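Local coordinates for protein leucine aminopeptidase (Parabacteroides distasonis, PDB 3TC8) that probably acts as a zinc-dependent exopeptidase of the M28 family, removing residues from the amino end of peptides or cyclising N-terminal glutamine, at residues W103-P115 with K273-D285. Numbering follows the deposited sequence.
Sequences WDSRPYSDHDPDP and KTGFASYWHTQKD. With EDO (1,2-ethanediol), chain D.
The imidazole of the zinc ligand H281 is sandwiched: R106 CD sits over the centre of one face, 3.4 Å from the ring centroid in a CH-pi contact, while the indole of W280 covers the opposite face. The R106 guanidinium plane is turned 23° from that of the imidazole. In a salt bridge, R106 grips D110 side-on, NE to OD1 (2.9 Å) and NH2 to OD2, the latter met from above the carboxylate plane. At the edge of the imidazole, in its plane, a water accepts from H281 ND1 and donates to D110 OD2, 2.8 Å each. The ligand histidine thus illustrates second-shell control: a water-relayed carboxylate would help set the ring's rotation and may make NE2 a stronger donor to the metal. Beside it, H111 lays one ring face on W280 CZ3, 3.4 Å from H111 NE2, with the planes inclined at 39°. Backbone and polar bonds tie the loops together: H111 N to H281 O, Q283 N to D112 OD2 (2.9 Å, nearly straight), and Q283 NE2 to S109 OG, which also bonds T120 O. D127 and D160 are the other protein ligands of the zinc that H281 NE2 binds; these loops, following strands 96-102 and 262-266, frame the zinc site of an M28-family exopeptidase.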
loop_
_atom_site.group_PDB
_atom_site.type_symbol
_atom_site.label_atom_id
_atom_site.label_comp_id
_atom_site.label_asym_id
_atom_site.label_seq_id
_atom_site.Cartn_x
_atom_site.Cartn_y
_atom_site.Cartn_z
ATOM N N TRP A 103 1.441 -3.175 -5.079
ATOM C CA TRP A 103 0.519 -4.124 -5.707
ATOM C C TRP A 103 1.127 -5.466 -6.089
ATOM O O TRP A 103 0.388 -6.401 -6.413
ATOM C CB TRP A 103 -0.233 -3.511 -6.901
ATOM C CG TRP A 103 0.553 -3.275 -8.133
ATOM C CD1 TRP A 103 1.292 -2.178 -8.427
ATOM C CD2 TRP A 103 0.584 -4.094 -9.302
ATOM N NE1 TRP A 103 1.801 -2.284 -9.703
ATOM C CE2 TRP A 103 1.348 -3.432 -10.282
ATOM C CE3 TRP A 103 0.026 -5.337 -9.621
ATOM C CZ2 TRP A 103 1.578 -4.000 -11.521
ATOM C CZ3 TRP A 103 0.227 -5.873 -10.867
ATOM C CH2 TRP A 103 0.980 -5.203 -11.805
ATOM N N ASP A 104 2.452 -5.568 -6.131
ATOM C CA ASP A 104 3.106 -6.834 -6.397
ATOM C C ASP A 104 2.955 -7.804 -5.245
ATOM O O ASP A 104 2.712 -7.413 -4.087
ATOM C CB ASP A 104 4.588 -6.617 -6.702
ATOM C CG ASP A 104 5.360 -6.006 -5.539
ATOM O OD1 ASP A 104 4.911 -4.977 -4.999
ATOM O OD2 ASP A 104 6.435 -6.572 -5.201
ATOM N N SER A 105 3.162 -9.076 -5.580
ATOM C CA SER A 105 3.245 -10.149 -4.591
ATOM C C SER A 105 4.661 -10.696 -4.550
ATOM O O SER A 105 5.322 -10.876 -5.566
ATOM C CB SER A 105 2.321 -11.330 -5.042
ATOM O OG SER A 105 1.000 -10.923 -5.259
ATOM N N ARG A 106 5.114 -11.031 -3.353
ATOM C CA ARG A 106 6.443 -11.591 -3.171
ATOM C C ARG A 106 6.564 -12.942 -3.883
ATOM O O ARG A 106 5.709 -13.803 -3.710
ATOM C CB ARG A 106 6.726 -11.718 -1.679
ATOM C CG ARG A 106 8.133 -12.217 -1.324
ATOM C CD ARG A 106 8.603 -11.614 -0.029
ATOM N NE ARG A 106 9.915 -12.084 0.419
ATOM C CZ ARG A 106 11.052 -11.599 -0.047
ATOM N NH1 ARG A 106 11.082 -10.770 -1.057
ATOM N NH2 ARG A 106 12.220 -12.032 0.423
ATOM N N PRO A 107 7.701 -13.195 -4.517
ATOM C CA PRO A 107 7.912 -14.484 -5.207
ATOM C C PRO A 107 8.342 -15.642 -4.304
ATOM O O PRO A 107 8.540 -16.741 -4.792
ATOM C CB PRO A 107 8.983 -14.161 -6.224
ATOM C CG PRO A 107 9.775 -13.061 -5.592
ATOM C CD PRO A 107 8.714 -12.208 -4.957
ATOM N N TYR A 108 8.502 -15.340 -3.040
ATOM C CA TYR A 108 8.997 -16.251 -2.033
ATOM C C TYR A 108 8.063 -16.260 -0.832
ATOM O O TYR A 108 7.311 -15.316 -0.608
ATOM C CB TYR A 108 10.394 -15.843 -1.532
ATOM C CG TYR A 108 11.376 -15.460 -2.594
ATOM C CD1 TYR A 108 11.700 -16.315 -3.635
ATOM C CD2 TYR A 108 11.947 -14.202 -2.602
ATOM C CE1 TYR A 108 12.603 -15.938 -4.606
ATOM C CE2 TYR A 108 12.849 -13.789 -3.597
ATOM C CZ TYR A 108 13.145 -14.670 -4.595
ATOM O OH TYR A 108 14.059 -14.283 -5.547
ATOM N N SER A 109 8.104 -17.335 -0.084
ATOM C CA SER A 109 7.451 -17.450 1.228
ATOM C C SER A 109 8.528 -17.757 2.262
ATOM O O SER A 109 8.548 -18.808 2.879
ATOM C CB SER A 109 6.357 -18.497 1.202
ATOM O OG SER A 109 5.419 -18.212 0.185
ATOM N N ASP A 110 9.465 -16.801 2.403
ATOM C CA ASP A 110 10.738 -17.082 3.054
ATOM C C ASP A 110 10.694 -17.112 4.566
ATOM O O ASP A 110 11.678 -17.491 5.159
ATOM C CB ASP A 110 11.848 -16.166 2.525
ATOM C CG ASP A 110 11.515 -14.663 2.521
ATOM O OD1 ASP A 110 10.371 -14.265 2.209
ATOM O OD2 ASP A 110 12.478 -13.871 2.775
ATOM N N HIS A 111 9.530 -16.819 5.135
ATOM C CA HIS A 111 9.280 -17.016 6.540
ATOM C C HIS A 111 8.351 -18.198 6.822
ATOM O O HIS A 111 7.962 -18.464 7.963
ATOM C CB HIS A 111 8.764 -15.760 7.204
ATOM C CG HIS A 111 9.819 -14.725 7.350
ATOM N ND1 HIS A 111 10.525 -14.569 8.515
ATOM C CD2 HIS A 111 10.341 -13.839 6.475
ATOM C CE1 HIS A 111 11.450 -13.638 8.336
ATOM N NE2 HIS A 111 11.330 -13.138 7.123
ATOM N N ASP A 112 8.002 -18.965 5.800
ATOM C CA ASP A 112 7.144 -20.121 5.972
ATOM C C ASP A 112 7.837 -21.126 6.873
ATOM O O ASP A 112 9.025 -21.366 6.739
ATOM C CB ASP A 112 6.764 -20.788 4.637
ATOM C CG ASP A 112 5.504 -21.575 4.744
ATOM O OD1 ASP A 112 5.566 -22.750 5.173
ATOM O OD2 ASP A 112 4.446 -20.988 4.437
ATOM N N PRO A 113 7.082 -21.792 7.772
ATOM C CA PRO A 113 7.710 -22.854 8.567
ATOM C C PRO A 113 8.223 -24.034 7.712
ATOM O O PRO A 113 9.122 -24.753 8.179
ATOM C CB PRO A 113 6.608 -23.331 9.503
ATOM C CG PRO A 113 5.491 -22.467 9.262
ATOM C CD PRO A 113 5.684 -21.525 8.174
ATOM N N ASP A 114 7.628 -24.283 6.544
ATOM C CA ASP A 114 8.006 -25.407 5.728
ATOM C C ASP A 114 9.084 -24.958 4.719
ATOM O O ASP A 114 8.800 -24.134 3.839
ATOM C CB ASP A 114 6.782 -25.895 4.970
ATOM C CG ASP A 114 7.044 -27.098 4.094
ATOM O OD1 ASP A 114 8.205 -27.512 3.951
ATOM O OD2 ASP A 114 6.046 -27.595 3.529
ATOM N N PRO A 115 10.317 -25.477 4.811
ATOM C CA PRO A 115 11.358 -25.047 3.868
ATOM C C PRO A 115 11.029 -25.340 2.418
ATOM O O PRO A 115 11.539 -24.649 1.524
ATOM C CB PRO A 115 12.598 -25.830 4.311
ATOM C CG PRO A 115 12.081 -26.900 5.132
ATOM C CD PRO A 115 10.824 -26.498 5.756
ATOM N N LYS A 273 7.958 -12.051 16.507
ATOM C CA LYS A 273 9.381 -12.096 16.182
ATOM C C LYS A 273 9.792 -11.154 15.017
ATOM O O LYS A 273 10.846 -10.534 15.047
ATOM C CB LYS A 273 9.845 -13.523 15.858
ATOM C CG LYS A 273 9.427 -14.603 16.878
ATOM C CD LYS A 273 9.423 -16.049 16.289
ATOM C CE LYS A 273 10.739 -16.753 16.493
ATOM N NZ LYS A 273 10.602 -18.187 16.136
ATOM N N THR A 274 8.930 -10.977 14.017
ATOM C CA THR A 274 9.242 -10.145 12.879
ATOM C C THR A 274 8.679 -8.718 12.998
ATOM O O THR A 274 9.040 -7.864 12.191
ATOM C CB THR A 274 8.618 -10.758 11.643
ATOM O OG1 THR A 274 7.203 -10.686 11.799
ATOM C CG2 THR A 274 9.051 -12.208 11.398
ATOM N N GLY A 275 7.785 -8.473 13.948
ATOM C CA GLY A 275 6.971 -7.262 14.036
ATOM C C GLY A 275 5.724 -7.291 13.192
ATOM O O GLY A 275 4.919 -6.353 13.282
ATOM N N PHE A 276 5.531 -8.322 12.376
ATOM C CA PHE A 276 4.404 -8.385 11.466
ATOM C C PHE A 276 3.460 -9.503 11.876
ATOM O O PHE A 276 3.724 -10.313 12.784
ATOM C CB PHE A 276 4.910 -8.554 10.036
ATOM C CG PHE A 276 5.771 -7.415 9.575
ATOM C CD1 PHE A 276 5.297 -6.102 9.620
ATOM C CD2 PHE A 276 7.059 -7.650 9.168
ATOM C CE1 PHE A 276 6.109 -5.057 9.197
ATOM C CE2 PHE A 276 7.881 -6.631 8.713
ATOM C CZ PHE A 276 7.400 -5.328 8.719
ATOM N N ALA A 277 2.336 -9.561 11.170
ATOM C CA ALA A 277 1.351 -10.596 11.348
ATOM C C ALA A 277 2.016 -11.958 11.210
ATOM O O ALA A 277 3.012 -12.142 10.494
ATOM C CB ALA A 277 0.274 -10.469 10.303
ATOM N N SER A 278 1.456 -12.931 11.885
ATOM C CA SER A 278 1.986 -14.293 11.922
ATOM C C SER A 278 2.220 -14.905 10.549
ATOM O O SER A 278 3.143 -15.699 10.355
ATOM C CB SER A 278 1.071 -15.195 12.751
ATOM O OG SER A 278 -0.197 -15.317 12.152
ATOM N N TYR A 279 1.357 -14.540 9.597
ATOM C CA TYR A 279 1.369 -15.083 8.264
ATOM C C TYR A 279 2.218 -14.298 7.280
ATOM O O TYR A 279 2.278 -14.668 6.096
ATOM C CB TYR A 279 -0.089 -15.223 7.769
ATOM C CG TYR A 279 -0.875 -13.937 7.893
ATOM C CD1 TYR A 279 -0.740 -12.922 6.958
ATOM C CD2 TYR A 279 -1.769 -13.764 8.932
ATOM C CE1 TYR A 279 -1.463 -11.734 7.073
ATOM C CE2 TYR A 279 -2.460 -12.575 9.077
ATOM C CZ TYR A 279 -2.311 -11.571 8.152
ATOM O OH TYR A 279 -3.071 -10.432 8.332
ATOM N N TRP A 280 2.870 -13.240 7.717
ATOM C CA TRP A 280 3.693 -12.411 6.845
ATOM C C TRP A 280 4.809 -13.232 6.165
ATOM O O TRP A 280 5.542 -13.968 6.827
ATOM C CB TRP A 280 4.324 -11.293 7.662
ATOM C CG TRP A 280 5.322 -10.458 6.955
ATOM C CD1 TRP A 280 5.089 -9.514 6.008
ATOM C CD2 TRP A 280 6.729 -10.463 7.154
ATOM N NE1 TRP A 280 6.228 -8.905 5.646
ATOM C CE2 TRP A 280 7.268 -9.488 6.314
ATOM C CE3 TRP A 280 7.598 -11.206 7.969
ATOM C CZ2 TRP A 280 8.654 -9.198 6.285
ATOM C CZ3 TRP A 280 8.946 -10.927 7.940
ATOM C CH2 TRP A 280 9.446 -9.937 7.127
ATOM N N HIS A 281 4.864 -13.130 4.850
ATOM C CA HIS A 281 5.896 -13.818 4.067
ATOM C C HIS A 281 5.843 -15.352 4.240
ATOM O O HIS A 281 6.860 -16.054 4.195
ATOM C CB HIS A 281 7.290 -13.200 4.284
ATOM C CG HIS A 281 7.402 -11.871 3.614
ATOM N ND1 HIS A 281 8.582 -11.175 3.498
ATOM C CD2 HIS A 281 6.453 -11.114 2.993
ATOM C CE1 HIS A 281 8.347 -10.037 2.854
ATOM N NE2 HIS A 281 7.069 -9.985 2.518
ATOM N N THR A 282 4.627 -15.828 4.418
ATOM C CA THR A 282 4.317 -17.250 4.411
ATOM C C THR A 282 3.200 -17.538 3.427
ATOM O O THR A 282 2.496 -16.630 2.952
ATOM C CB THR A 282 3.817 -17.753 5.797
ATOM O OG1 THR A 282 2.422 -17.423 5.985
ATOM C CG2 THR A 282 4.649 -17.268 6.973
ATOM N N GLN A 283 2.986 -18.827 3.147
ATOM C CA GLN A 283 1.881 -19.251 2.321
ATOM C C GLN A 283 0.515 -18.897 2.860
ATOM O O GLN A 283 -0.444 -18.819 2.065
ATOM C CB GLN A 283 1.959 -20.758 2.081
ATOM C CG GLN A 283 3.064 -21.142 1.084
ATOM C CD GLN A 283 2.700 -20.791 -0.320
ATOM O OE1 GLN A 283 1.858 -21.480 -0.913
ATOM N NE2 GLN A 283 3.295 -19.731 -0.868
ATOM N N LYS A 284 0.426 -18.614 4.149
ATOM C CA LYS A 284 -0.848 -18.246 4.749
ATOM C C LYS A 284 -1.234 -16.780 4.603
ATOM O O LYS A 284 -2.285 -16.394 5.100
ATOM C CB LYS A 284 -0.851 -18.642 6.216
ATOM C CG LYS A 284 -1.015 -20.122 6.408
ATOM C CD LYS A 284 -1.185 -20.502 7.850
ATOM C CE LYS A 284 -1.429 -21.988 8.074
ATOM N NZ LYS A 284 -1.246 -22.335 9.533
ATOM N N ASP A 285 -0.487 -15.994 3.823
ATOM C CA ASP A 285 -0.952 -14.655 3.444
ATOM C C ASP A 285 -1.931 -14.776 2.256
ATOM O O ASP A 285 -1.636 -14.419 1.103
ATOM C CB ASP A 285 0.196 -13.704 3.140
ATOM C CG ASP A 285 -0.297 -12.286 2.896
ATOM O OD1 ASP A 285 -1.503 -12.033 3.107
ATOM O OD2 ASP A 285 0.491 -11.460 2.418
HETATM C C1 EDO D . 6.143 -4.839 5.042
HETATM O O1 EDO D . 6.900 -4.281 3.970
HETATM C C2 EDO D . 5.397 -6.080 4.580
HETATM O O2 EDO D . 6.165 -6.920 3.659
HETATM O O HOH W 1 11.241 -11.653 4.020
#